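Local atomic coordinates of nitrogenase iron-molybdenum cofactor biosynthesis protein NifB (Methanothermobacter thermautotrophicus, PDB entry 7JMA), a protein that probably catalyses the radical SAM-dependent carbide insertion that couples two [4Fe-4S] clusters into the [8Fe-9S-C] precursor of the nitrogenase M-cluster. Residues Arg37-Cys42 and Gly120-Asp125; Val138-Asn143 and Glu179-Leu184; Lys114-Asn119 and Asp128-Leu133; Val32-Arg37 and Phe99-Lys104. All coordinates share one frame; numbering follows the deposited sequence.

Interaction 1. Residues Arg37-Cys42 and Gly120-Asp125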
loop_
_atom_site.group_PDB
_atom_site.type_symbol
_atom_site.label_atom_id
_atom_site.label_comp_id
_atom_site.label_asym_id
_atom_site.label_seq_id
_atom_site.Cartn_x
_atom_site.Cartn_y
_atom_site.Cartn_z
ATOM N N ARG A 37 3.121 1.204 13.968
ATOM C CA ARG A 37 3.353 -0.232 13.957
ATOM C C ARG A 37 3.265 -0.782 12.551
ATOM O O ARG A 37 2.315 -0.480 11.813
ATOM C CB ARG A 37 2.337 -0.945 14.837
ATOM C CG ARG A 37 2.637 -2.418 15.018
ATOM C CD ARG A 37 1.890 -2.984 16.209
ATOM N NE ARG A 37 0.451 -2.768 16.085
ATOM C CZ ARG A 37 -0.443 -3.288 16.915
ATOM N NH1 ARG A 37 -0.039 -4.052 17.928
ATOM N NH2 ARG A 37 -1.734 -3.047 16.740
ATOM N N CYS A 38 4.220 -1.629 12.190
ATOM C CA CYS A 38 4.079 -2.383 10.955
ATOM C C CYS A 38 3.939 -3.854 11.334
ATOM O O CYS A 38 4.396 -4.278 12.404
ATOM C CB CYS A 38 5.253 -2.132 9.997
ATOM S SG CYS A 38 5.042 -2.845 8.346
ATOM N N ASN A 39 3.264 -4.624 10.479
ATOM C CA ASN A 39 2.981 -6.026 10.774
ATOM C C ASN A 39 3.747 -6.997 9.879
ATOM O O ASN A 39 3.508 -8.207 9.941
ATOM C CB ASN A 39 1.477 -6.307 10.696
ATOM C CG ASN A 39 0.834 -5.734 9.451
ATOM O OD1 ASN A 39 1.520 -5.212 8.567
ATOM N ND2 ASN A 39 -0.499 -5.846 9.363
ATOM N N ILE A 40 4.648 -6.510 9.039
ATOM C CA ILE A 40 5.470 -7.383 8.209
ATOM C C ILE A 40 6.883 -6.831 8.241
ATOM O O ILE A 40 7.108 -5.663 8.558
ATOM C CB ILE A 40 4.979 -7.484 6.747
ATOM C CG1 ILE A 40 5.299 -6.191 5.988
ATOM C CG2 ILE A 40 3.472 -7.861 6.693
ATOM C CD1 ILE A 40 4.817 -6.207 4.510
ATOM N N HIS A 41 7.847 -7.677 7.905
ATOM C CA HIS A 41 9.183 -7.175 7.630
ATOM C C HIS A 41 9.532 -7.493 6.188
ATOM O O HIS A 41 9.772 -8.656 5.837
ATOM C CB HIS A 41 10.247 -7.730 8.572
ATOM C CG HIS A 41 11.562 -7.043 8.381
ATOM N ND1 HIS A 41 12.609 -7.620 7.696
ATOM C CD2 HIS A 41 11.953 -5.781 8.675
ATOM C CE1 HIS A 41 13.605 -6.755 7.611
ATOM N NE2 HIS A 41 13.234 -5.631 8.200
ATOM N N CYS A 42 9.506 -6.455 5.355
ATOM C CA CYS A 42 9.995 -6.506 3.992
ATOM C C CYS A 42 11.476 -6.148 3.973
ATOM O O CYS A 42 11.914 -5.219 4.657
ATOM C CB CYS A 42 9.202 -5.532 3.113
ATOM S SG CYS A 42 9.562 -5.637 1.343
ATOM N N GLY A 120 -1.643 -4.445 2.799
ATOM C CA GLY A 120 -2.804 -5.279 2.539
ATOM C C GLY A 120 -3.010 -6.476 3.449
ATOM O O GLY A 120 -4.038 -7.158 3.328
ATOM N N LEU A 121 -2.083 -6.761 4.376
ATOM C CA LEU A 121 -2.235 -7.963 5.187
ATOM C C LEU A 121 -3.563 -7.978 5.940
ATOM O O LEU A 121 -4.217 -9.023 6.036
ATOM C CB LEU A 121 -1.074 -8.081 6.184
ATOM C CG LEU A 121 -1.127 -9.340 7.049
ATOM C CD1 LEU A 121 -0.972 -10.640 6.252
ATOM C CD2 LEU A 121 -0.005 -9.250 8.114
ATOM N N LEU A 122 -3.983 -6.831 6.471
ATOM C CA LEU A 122 -5.204 -6.745 7.271
ATOM C C LEU A 122 -6.415 -6.324 6.456
ATOM O O LEU A 122 -7.476 -6.056 7.040
ATOM C CB LEU A 122 -5.015 -5.758 8.426
ATOM C CG LEU A 122 -4.031 -6.292 9.459
ATOM C CD1 LEU A 122 -3.633 -5.193 10.434
ATOM C CD2 LEU A 122 -4.675 -7.466 10.181
ATOM N N LEU A 123 -6.279 -6.233 5.135
ATOM C CA LEU A 123 -7.403 -5.767 4.318
ATOM C C LEU A 123 -8.633 -6.651 4.405
ATOM O O LEU A 123 -9.744 -6.100 4.497
ATOM C CB LEU A 123 -6.986 -5.625 2.852
ATOM C CG LEU A 123 -6.394 -4.262 2.523
ATOM C CD1 LEU A 123 -5.970 -4.227 1.059
ATOM C CD2 LEU A 123 -7.409 -3.154 2.837
ATOM N N PRO A 124 -8.541 -7.980 4.349
ATOM C CA PRO A 124 -9.776 -8.765 4.485
ATOM C C PRO A 124 -10.522 -8.461 5.771
ATOM O O PRO A 124 -11.756 -8.377 5.767
ATOM C CB PRO A 124 -9.275 -10.211 4.429
ATOM C CG PRO A 124 -8.032 -10.125 3.600
ATOM C CD PRO A 124 -7.381 -8.851 4.079
ATOM N N ASP A 125 -9.801 -8.242 6.869
ATOM C CA ASP A 125 -10.455 -7.972 8.138
ATOM C C ASP A 125 -10.929 -6.530 8.280
ATOM O O ASP A 125 -11.824 -6.272 9.087
ATOM C CB ASP A 125 -9.509 -8.322 9.288
ATOM C CG ASP A 125 -8.931 -9.720 9.156
ATOM O OD1 ASP A 125 -9.720 -10.690 9.161
ATOM O OD2 ASP A 125 -7.692 -9.848 9.044
HETATM O O HOH W 1 -1.838 -4.630 6.847
#
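The flat amide of Asn39 has the CD2 methyl of Leu121 over one of its faces, 3.9 Å from Asn39 CG, while Leu122 closes in beyond the nitrogen, its CD1 3.4 Å from Asn39 ND2. Between them the two leucines press carbon against the amide without offering it a polar partner. Those partners lie elsewhere: OD1 accepts from Asn119 ND2, and ND2 donates to water 1 at 3.1 Å. The same water accepts from Leu122 N, also at 3.1 Å, and so bridges the Asn39 side chain to the backbone at the N-cap of helix 123-132. A type I turn from Gly120 to Leu123 presents that N-H. Next to the amide, Ile40 puts CG2 on Leu121 CD2 at 4.0 Å, so this one methyl touches both the amide and Ile40. Asn39 and Ile40 lie between Cys38 and Cys42, two of the three cysteines of the radical SAM CX3CX2C motif; those cysteines ligate a [4Fe-4S] cluster in another structure of this protein, absent from this apo model. Around the contact, strand 40-42 pairs with strand 154-159, whose Val157 touches both Ile40 and Leu121, and helix 166-186 packs Leu173 against the same two side chains.

Interaction 2. Residues Val138-Asn143 and Glu179-Leu184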
loop_
_atom_site.group_PDB
_atom_site.type_symbol
_atom_site.label_atom_id
_atom_site.label_comp_id
_atom_site.label_asym_id
_atom_site.label_seq_id
_atom_site.Cartn_x
_atom_site.Cartn_y
_atom_site.Cartn_z
ATOM N N VAL A 138 -7.140 3.411 -1.834
ATOM C CA VAL A 138 -6.150 2.678 -1.061
ATOM C C VAL A 138 -5.049 2.243 -2.010
ATOM O O VAL A 138 -5.335 1.736 -3.105
ATOM C CB VAL A 138 -6.754 1.457 -0.347
ATOM C CG1 VAL A 138 -5.629 0.637 0.336
ATOM C CG2 VAL A 138 -7.811 1.871 0.660
ATOM N N THR A 139 -3.809 2.459 -1.595
ATOM C CA THR A 139 -2.636 1.999 -2.320
ATOM C C THR A 139 -2.114 0.755 -1.610
ATOM O O THR A 139 -1.823 0.803 -0.411
ATOM C CB THR A 139 -1.578 3.094 -2.388
ATOM O OG1 THR A 139 -2.130 4.241 -3.041
ATOM C CG2 THR A 139 -0.360 2.619 -3.159
ATOM N N VAL A 140 -2.029 -0.355 -2.339
ATOM C CA VAL A 140 -1.593 -1.644 -1.799
ATOM C C VAL A 140 -0.248 -1.978 -2.428
ATOM O O VAL A 140 -0.094 -1.889 -3.648
ATOM C CB VAL A 140 -2.621 -2.751 -2.100
ATOM C CG1 VAL A 140 -2.159 -4.072 -1.453
ATOM C CG2 VAL A 140 -4.023 -2.362 -1.602
ATOM N N THR A 141 0.745 -2.337 -1.607
ATOM C CA THR A 141 2.061 -2.645 -2.137
ATOM C C THR A 141 2.128 -4.143 -2.399
ATOM O O THR A 141 2.051 -4.949 -1.462
ATOM C CB THR A 141 3.146 -2.183 -1.170
ATOM O OG1 THR A 141 3.082 -0.750 -1.091
ATOM C CG2 THR A 141 4.529 -2.586 -1.693
ATOM N N VAL A 142 2.251 -4.509 -3.671
ATOM C CA VAL A 142 2.271 -5.898 -4.107
ATOM C C VAL A 142 3.560 -6.093 -4.882
ATOM O O VAL A 142 3.710 -5.568 -5.992
ATOM C CB VAL A 142 1.071 -6.270 -4.989
ATOM C CG1 VAL A 142 1.199 -7.747 -5.376
ATOM C CG2 VAL A 142 -0.269 -5.999 -4.296
ATOM N N ASN A 143 4.496 -6.852 -4.305
ATOM C CA ASN A 143 5.809 -7.009 -4.910
ATOM C C ASN A 143 6.011 -8.351 -5.589
ATOM O O ASN A 143 6.998 -8.513 -6.309
ATOM C CB ASN A 143 6.892 -6.794 -3.841
ATOM C CG ASN A 143 6.871 -5.381 -3.300
ATOM O OD1 ASN A 143 6.835 -4.424 -4.070
ATOM N ND2 ASN A 143 6.865 -5.238 -1.976
ATOM N N GLU A 179 -6.908 -10.841 -1.910
ATOM C CA GLU A 179 -8.314 -10.843 -1.522
ATOM C C GLU A 179 -8.751 -9.457 -1.070
ATOM O O GLU A 179 -9.898 -9.045 -1.313
ATOM C CB GLU A 179 -8.549 -11.862 -0.408
ATOM N N GLY A 180 -7.847 -8.734 -0.401
ATOM C CA GLY A 180 -8.169 -7.395 0.059
ATOM C C GLY A 180 -8.432 -6.429 -1.083
ATOM O O GLY A 180 -9.286 -5.547 -0.979
ATOM N N ILE A 181 -7.663 -6.552 -2.166
ATOM C CA ILE A 181 -7.910 -5.740 -3.354
ATOM C C ILE A 181 -9.335 -5.956 -3.828
ATOM O O ILE A 181 -10.063 -5.002 -4.141
ATOM C CB ILE A 181 -6.891 -6.078 -4.461
ATOM C CG1 ILE A 181 -5.480 -5.624 -4.064
ATOM C CG2 ILE A 181 -7.286 -5.437 -5.791
ATOM C CD1 ILE A 181 -4.423 -6.098 -5.060
ATOM N N GLU A 182 -9.766 -7.221 -3.892
ATOM C CA GLU A 182 -11.111 -7.421 -4.431
ATOM C C GLU A 182 -12.175 -6.933 -3.458
ATOM O O GLU A 182 -13.207 -6.414 -3.882
ATOM C CB GLU A 182 -11.358 -8.878 -4.824
ATOM C CG GLU A 182 -10.668 -9.951 -4.082
ATOM C CD GLU A 182 -10.838 -11.303 -4.770
ATOM O OE1 GLU A 182 -9.825 -12.003 -4.984
ATOM O OE2 GLU A 182 -11.988 -11.659 -5.107
ATOM N N LYS A 183 -11.935 -7.055 -2.153
ATOM C CA LYS A 183 -12.909 -6.556 -1.184
ATOM C C LYS A 183 -13.023 -5.041 -1.224
ATOM O O LYS A 183 -14.122 -4.498 -1.063
ATOM C CB LYS A 183 -12.524 -7.013 0.227
ATOM C CG LYS A 183 -12.859 -8.489 0.476
ATOM C CD LYS A 183 -12.596 -8.898 1.928
ATOM C CE LYS A 183 -13.747 -8.499 2.831
ATOM N NZ LYS A 183 -13.997 -9.524 3.883
ATOM N N LEU A 184 -11.898 -4.338 -1.382
ATOM C CA LEU A 184 -11.959 -2.889 -1.555
ATOM C C LEU A 184 -12.674 -2.532 -2.849
ATOM O O LEU A 184 -13.576 -1.686 -2.865
ATOM C CB LEU A 184 -10.561 -2.288 -1.600
ATOM C CG LEU A 184 -9.781 -2.367 -0.287
ATOM C CD1 LEU A 184 -8.418 -1.768 -0.552
ATOM C CD2 LEU A 184 -10.520 -1.635 0.821
#
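Leu184 turns CG away from its own carbonyl carbon (chi1 -67°) and runs on extended (chi2 178°), a shape that carries CD1 out from the helix to Val138. In Ile181, one turn earlier, the first torsion sets CG1 anti to the carbonyl carbon, near Val140, and chi2 of 173° carries CD1 on to Val142, although its CB starts out across the contact rather than into it. This is a helix lying on the outer face of a parallel sheet, the layout of the partial TIM barrel of radical SAM enzymes: helix 166-186 belongs to the crossover from strand 137-141 to its parallel neighbour 190-197. Val138, Val140 and Val142 all direct CB at the helix, while Thr139 points away from it, as expected of an extended chain with two different faces. The valines are shared out between two helix residues. Ile181 serves both later ones, CG1 lying 4.3 Å from Val140 CG2 and CD1 4.2 Å from Val142 CG2; Leu184 takes Val138. Every touching residue is buried and the surfaces are wholly aliphatic, so the fit rests on shape and exclusion of water. Helix 123-132 fills in alongside, with Leu123 reaching Val140 and Leu184, and strand 190-197 adds Val191 and Val193. At the Val138 end the two side chains cross at about a right angle, and Leu184 CD1 sits against the fork itself: 3.6 Å from Val138 CB, 3.8 Å from CG1 and 3.9 Å from CG2.

Interaction 3. Residues Lys114-Asn119 and Asp128-Leu133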
loop_
_atom_site.group_PDB
_atom_site.type_symbol
_atom_site.label_atom_id
_atom_site.label_comp_id
_atom_site.label_asym_id
_atom_site.label_seq_id
_atom_site.Cartn_x
_atom_site.Cartn_y
_atom_site.Cartn_z
ATOM N N LYS A 114 -10.103 10.941 0.973
ATOM C CA LYS A 114 -9.388 10.233 2.027
ATOM C C LYS A 114 -8.683 9.028 1.428
ATOM O O LYS A 114 -9.284 8.274 0.660
ATOM C CB LYS A 114 -10.348 9.818 3.141
ATOM C CG LYS A 114 -10.828 11.010 3.976
ATOM C CD LYS A 114 -12.155 10.733 4.642
ATOM C CE LYS A 114 -12.877 12.019 5.029
ATOM N NZ LYS A 114 -12.944 13.001 3.912
ATOM N N CYS A 115 -7.396 8.860 1.751
ATOM C CA CYS A 115 -6.650 7.758 1.167
ATOM C C CYS A 115 -5.744 7.131 2.213
ATOM O O CYS A 115 -5.484 7.703 3.271
ATOM C CB CYS A 115 -5.828 8.202 -0.042
ATOM S SG CYS A 115 -4.571 9.403 0.345
ATOM N N MET A 116 -5.259 5.937 1.896
ATOM C CA MET A 116 -4.281 5.314 2.763
ATOM C C MET A 116 -3.480 4.308 1.953
ATOM O O MET A 116 -3.906 3.848 0.892
ATOM C CB MET A 116 -4.954 4.656 3.969
ATOM C CG MET A 116 -5.784 3.451 3.671
ATOM S SD MET A 116 -5.946 2.472 5.196
ATOM C CE MET A 116 -6.984 3.551 6.167
ATOM N N SER A 117 -2.302 3.985 2.468
ATOM C CA SER A 117 -1.459 2.972 1.863
ATOM C C SER A 117 -1.294 1.849 2.867
ATOM O O SER A 117 -1.293 2.086 4.078
ATOM C CB SER A 117 -0.085 3.530 1.446
ATOM O OG SER A 117 -0.229 4.666 0.608
ATOM N N THR A 118 -1.175 0.624 2.352
ATOM C CA THR A 118 -1.036 -0.530 3.229
ATOM C C THR A 118 -0.330 -1.648 2.468
ATOM O O THR A 118 -0.356 -1.688 1.235
ATOM C CB THR A 118 -2.411 -0.986 3.728
ATOM O OG1 THR A 118 -2.266 -2.162 4.519
ATOM C CG2 THR A 118 -3.323 -1.333 2.528
ATOM N N ASN A 119 0.309 -2.560 3.218
ATOM C CA ASN A 119 0.733 -3.797 2.578
ATOM C C ASN A 119 -0.445 -4.742 2.292
ATOM O O ASN A 119 -0.258 -5.759 1.613
ATOM C CB ASN A 119 1.815 -4.472 3.431
ATOM C CG ASN A 119 1.359 -4.745 4.848
ATOM O OD1 ASN A 119 0.282 -5.303 5.056
ATOM N ND2 ASN A 119 2.222 -4.424 5.840
ATOM N N ASP A 128 -14.354 -3.731 5.163
ATOM C CA ASP A 128 -15.678 -3.187 5.454
ATOM C C ASP A 128 -15.582 -1.880 6.226
ATOM O O ASP A 128 -16.289 -0.911 5.925
ATOM C CB ASP A 128 -16.496 -4.199 6.250
ATOM C CG ASP A 128 -17.029 -5.316 5.392
ATOM O OD1 ASP A 128 -16.913 -6.491 5.807
ATOM O OD2 ASP A 128 -17.568 -5.016 4.308
ATOM N N GLU A 129 -14.712 -1.839 7.235
ATOM C CA GLU A 129 -14.594 -0.646 8.062
ATOM C C GLU A 129 -14.075 0.536 7.252
ATOM O O GLU A 129 -14.545 1.670 7.422
ATOM C CB GLU A 129 -13.666 -0.945 9.237
ATOM C CG GLU A 129 -13.558 0.166 10.238
ATOM C CD GLU A 129 -12.798 -0.267 11.478
ATOM O OE1 GLU A 129 -12.759 0.513 12.451
ATOM O OE2 GLU A 129 -12.247 -1.391 11.474
ATOM N N LEU A 130 -13.087 0.291 6.389
ATOM C CA LEU A 130 -12.541 1.343 5.536
ATOM C C LEU A 130 -13.635 2.004 4.723
ATOM O O LEU A 130 -13.710 3.234 4.645
ATOM C CB LEU A 130 -11.483 0.761 4.600
ATOM C CG LEU A 130 -10.223 0.312 5.320
ATOM C CD1 LEU A 130 -9.183 -0.066 4.289
ATOM C CD2 LEU A 130 -9.764 1.446 6.209
ATOM N N ALA A 131 -14.489 1.186 4.100
ATOM C CA ALA A 131 -15.600 1.711 3.318
ATOM C C ALA A 131 -16.529 2.558 4.173
ATOM O O ALA A 131 -16.942 3.646 3.761
ATOM C CB ALA A 131 -16.370 0.556 2.681
ATOM N N GLU A 132 -16.863 2.076 5.372
ATOM C CA GLU A 132 -17.775 2.811 6.242
ATOM C C GLU A 132 -17.192 4.147 6.686
ATOM O O GLU A 132 -17.947 5.074 7.000
ATOM C CB GLU A 132 -18.136 1.958 7.459
ATOM C CG GLU A 132 -18.760 0.611 7.123
ATOM C CD GLU A 132 -19.294 -0.115 8.348
ATOM O OE1 GLU A 132 -19.491 0.543 9.392
ATOM O OE2 GLU A 132 -19.511 -1.344 8.269
ATOM N N LEU A 133 -15.862 4.267 6.738
ATOM C CA LEU A 133 -15.220 5.496 7.186
ATOM C C LEU A 133 -14.950 6.487 6.061
ATOM O O LEU A 133 -14.371 7.548 6.320
ATOM C CB LEU A 133 -13.906 5.170 7.894
ATOM C CG LEU A 133 -14.092 4.361 9.172
ATOM C CD1 LEU A 133 -12.749 3.954 9.749
ATOM C CD2 LEU A 133 -14.895 5.159 10.168
#
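Met116 and Leu130 pass each other at a slant, the CE methyl of Met116 meeting the CD2 methyl of Leu130. Met116 CE lies 3.5 Å from Leu130 CD2, tighter than carbon atoms usually pack, and SD follows at 4.1 Å from that same CD2. The thioether gets there by a bend: after a nearly straight run through chi2, chi3 of 69° folds CE round the sulfur. On the helix side, the CB of Leu130 is directed neither at the strand nor away from it; the extended branch, CD1, points elsewhere, and CD2, the branch turned back toward the main chain, makes the touch. With the backbones well apart, CA of Met116 and CA of Leu130 being 9.6 Å from each other, the methionine does most of the spanning. Lys114, nearer the start of the strand, makes a looser approach: its CD comes within 4.2 Å of Leu133 O. The ammonium passes on to other partners, Leu112 O and Phe109 O. Strand 113-118 and helix 123-132 are the first two elements of a beta-alpha-beta unit completed by strand 137-141, and this contact seats the helix on the sheet. Phe102 of helix 96-108 and Val138 of the next strand also press on Met116. Cys115, next to Met116 on the strand, ligates a [4Fe-4S] cluster in another structure of this protein. Chemically the join is dispersion between a polarisable thioether and a leucine, which gives cohesion without fixing direction as a hydrogen bond would.

Interaction 4. Residues Val32-Arg37 and Phe99-Lys104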
loop_
_atom_site.group_PDB
_atom_site.type_symbol
_atom_site.label_atom_id
_atom_site.label_comp_id
_atom_site.label_asym_id
_atom_site.label_seq_id
_atom_site.Cartn_x
_atom_site.Cartn_y
_atom_site.Cartn_z
ATOM N N VAL A 32 -0.606 12.295 7.488
ATOM C CA VAL A 32 -0.368 12.429 8.925
ATOM C C VAL A 32 0.337 11.174 9.425
ATOM O O VAL A 32 -0.093 10.065 9.090
ATOM C CB VAL A 32 -1.672 12.668 9.705
ATOM C CG1 VAL A 32 -2.244 14.040 9.331
ATOM C CG2 VAL A 32 -2.682 11.576 9.430
ATOM N N PRO A 33 1.418 11.307 10.245
ATOM C CA PRO A 33 2.149 10.126 10.736
ATOM C C PRO A 33 1.579 9.582 12.035
ATOM O O PRO A 33 2.058 9.917 13.124
ATOM C CB PRO A 33 3.570 10.664 10.944
ATOM C CG PRO A 33 3.355 12.097 11.365
ATOM C CD PRO A 33 2.070 12.567 10.645
ATOM N N ILE A 34 0.564 8.730 11.941
ATOM C CA ILE A 34 -0.155 8.253 13.112
ATOM C C ILE A 34 -0.136 6.736 13.218
ATOM O O ILE A 34 -0.831 6.173 14.069
ATOM C CB ILE A 34 -1.608 8.758 13.111
ATOM C CG1 ILE A 34 -2.306 8.222 11.871
ATOM C CG2 ILE A 34 -1.646 10.280 13.154
ATOM C CD1 ILE A 34 -3.764 8.546 11.817
ATOM N N ALA A 35 0.620 6.050 12.356
ATOM C CA ALA A 35 0.530 4.590 12.246
ATOM C C ALA A 35 1.922 3.992 12.416
ATOM O O ALA A 35 2.554 3.566 11.444
ATOM C CB ALA A 35 -0.113 4.183 10.913
ATOM N N PRO A 36 2.435 3.946 13.650
ATOM C CA PRO A 36 3.834 3.522 13.826
ATOM C C PRO A 36 4.066 2.043 13.585
ATOM O O PRO A 36 5.131 1.656 13.088
ATOM C CB PRO A 36 4.123 3.891 15.289
ATOM C CG PRO A 36 2.808 3.850 15.954
ATOM C CD PRO A 36 1.833 4.397 14.917
ATOM N N ARG A 37 3.121 1.204 13.968
ATOM C CA ARG A 37 3.353 -0.232 13.957
ATOM C C ARG A 37 3.265 -0.782 12.551
ATOM O O ARG A 37 2.315 -0.480 11.813
ATOM C CB ARG A 37 2.337 -0.945 14.837
ATOM C CG ARG A 37 2.637 -2.418 15.018
ATOM C CD ARG A 37 1.890 -2.984 16.209
ATOM N NE ARG A 37 0.451 -2.768 16.085
ATOM C CZ ARG A 37 -0.443 -3.288 16.915
ATOM N NH1 ARG A 37 -0.039 -4.052 17.928
ATOM N NH2 ARG A 37 -1.734 -3.047 16.740
ATOM N N PHE A 99 -7.902 4.419 12.383
ATOM C CA PHE A 99 -9.353 4.396 12.293
ATOM C C PHE A 99 -9.980 5.476 13.165
ATOM O O PHE A 99 -11.017 6.035 12.794
ATOM C CB PHE A 99 -9.867 3.005 12.666
ATOM C CG PHE A 99 -9.262 1.901 11.834
ATOM C CD1 PHE A 99 -9.853 1.512 10.643
ATOM C CD2 PHE A 99 -8.084 1.289 12.225
ATOM C CE1 PHE A 99 -9.289 0.509 9.871
ATOM C CE2 PHE A 99 -7.518 0.293 11.462
ATOM C CZ PHE A 99 -8.112 -0.092 10.284
ATOM N N GLU A 100 -9.363 5.800 14.309
ATOM C CA GLU A 100 -9.862 6.921 15.105
ATOM C C GLU A 100 -9.756 8.224 14.324
ATOM O O GLU A 100 -10.675 9.055 14.352
ATOM C CB GLU A 100 -9.095 7.026 16.426
ATOM N N PHE A 101 -8.649 8.404 13.600
ATOM C CA PHE A 101 -8.451 9.616 12.812
ATOM C C PHE A 101 -9.475 9.721 11.689
ATOM O O PHE A 101 -10.076 10.779 11.482
ATOM C CB PHE A 101 -7.028 9.644 12.245
ATOM C CG PHE A 101 -6.795 10.745 11.246
ATOM C CD1 PHE A 101 -6.587 12.057 11.670
ATOM C CD2 PHE A 101 -6.799 10.477 9.883
ATOM C CE1 PHE A 101 -6.384 13.077 10.754
ATOM C CE2 PHE A 101 -6.594 11.488 8.958
ATOM C CZ PHE A 101 -6.387 12.795 9.394
ATOM N N PHE A 102 -9.671 8.640 10.924
ATOM C CA PHE A 102 -10.634 8.752 9.830
ATOM C C PHE A 102 -12.064 8.884 10.342
ATOM O O PHE A 102 -12.905 9.482 9.662
ATOM C CB PHE A 102 -10.492 7.570 8.868
ATOM C CG PHE A 102 -9.329 7.715 7.929
ATOM C CD1 PHE A 102 -9.238 8.810 7.083
ATOM C CD2 PHE A 102 -8.308 6.783 7.924
ATOM C CE1 PHE A 102 -8.159 8.964 6.232
ATOM C CE2 PHE A 102 -7.225 6.924 7.069
ATOM C CZ PHE A 102 -7.142 8.015 6.230
ATOM N N LYS A 103 -12.359 8.357 11.533
ATOM C CA LYS A 103 -13.675 8.594 12.124
ATOM C C LYS A 103 -13.903 10.085 12.339
ATOM O O LYS A 103 -14.947 10.629 11.961
ATOM C CB LYS A 103 -13.810 7.836 13.448
ATOM C CG LYS A 103 -14.148 6.362 13.312
ATOM C CD LYS A 103 -14.154 5.655 14.661
ATOM C CE LYS A 103 -14.753 4.260 14.558
ATOM N NZ LYS A 103 -13.827 3.228 15.104
ATOM N N LYS A 104 -12.916 10.770 12.922
ATOM C CA LYS A 104 -13.052 12.199 13.190
ATOM C C LYS A 104 -13.023 13.013 11.902
ATOM O O LYS A 104 -13.738 14.016 11.777
ATOM C CB LYS A 104 -11.935 12.658 14.129
ATOM C CG LYS A 104 -11.857 11.885 15.432
ATOM C CD LYS A 104 -10.593 12.249 16.200
ATOM C CE LYS A 104 -10.328 11.268 17.333
ATOM N NZ LYS A 104 -11.406 11.323 18.363
#
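Val32 opens the contact by setting its CG2 methyl on the face of the Phe101 ring, a CH-pi contact 4.0 Å from the centroid and only 16° off the ring normal. The methyl is displaced a little toward the rim, and its nearest ring atoms are CE2 and CZ, each 3.9 Å away. Val32 comes from the loop and Phe101 from the helix, so the two side chains approach from opposite directions. Pro33 takes the chain past to Ile34, whose CD1 works nearer the root of the phenylalanine: it lies 3.5 Å from Phe101 CB and 3.8 Å from Phe101 CG. Ile34 crosses Phe101 at about a right angle, and its extended outer chain (chi2 175°) gives CD1 the needed reach. Phe101 in turn has CG anti to its backbone N, chi1 171°, which sends the ring off helix 96-108 toward the loop. In the radical SAM barrel this loop leaves the edge strand 29-31 and leads to Cys38, the first cysteine of the CX3CX2C motif, while helix 96-108 links strands 83-86 and 113-118; the contact therefore lays the loop against a helix of the layer outside the strands. Ala68 of helix 65-76 joins in, touching Val32, Ile34 and Phe101 alike. Beyond Ile34 the chain draws away from the helix: Ala35 bonds through its backbone to Gly88 and Gly90, and Arg37 is held at N by Asn95 OD1 and at NH2 by Ala94 O.

In the fold
Interactions 2, 3 and 4 are buried and apolar, whereas interaction 1 is partly buried and is the one with a water bridge and a polar side chain at its centre. Interactions 2 and 3 reach neighbouring strands of the same parallel sheet, tied by backbone bonds of Thr139 to Met116 and Thr118, and rest on aliphatic and thioether packing. Interaction 4 lies about 15 Å from the centre of the chain, measured from its own centre, and is the one that uses an aromatic face; Phe102 connects it to interaction 3 by touching Met116. Helix 123-132 serves both interactions 1 and 3, and its Leu123 packs on Val140 and Leu184 of interaction 2. Arg37 belongs to both 32-37 and 37-42.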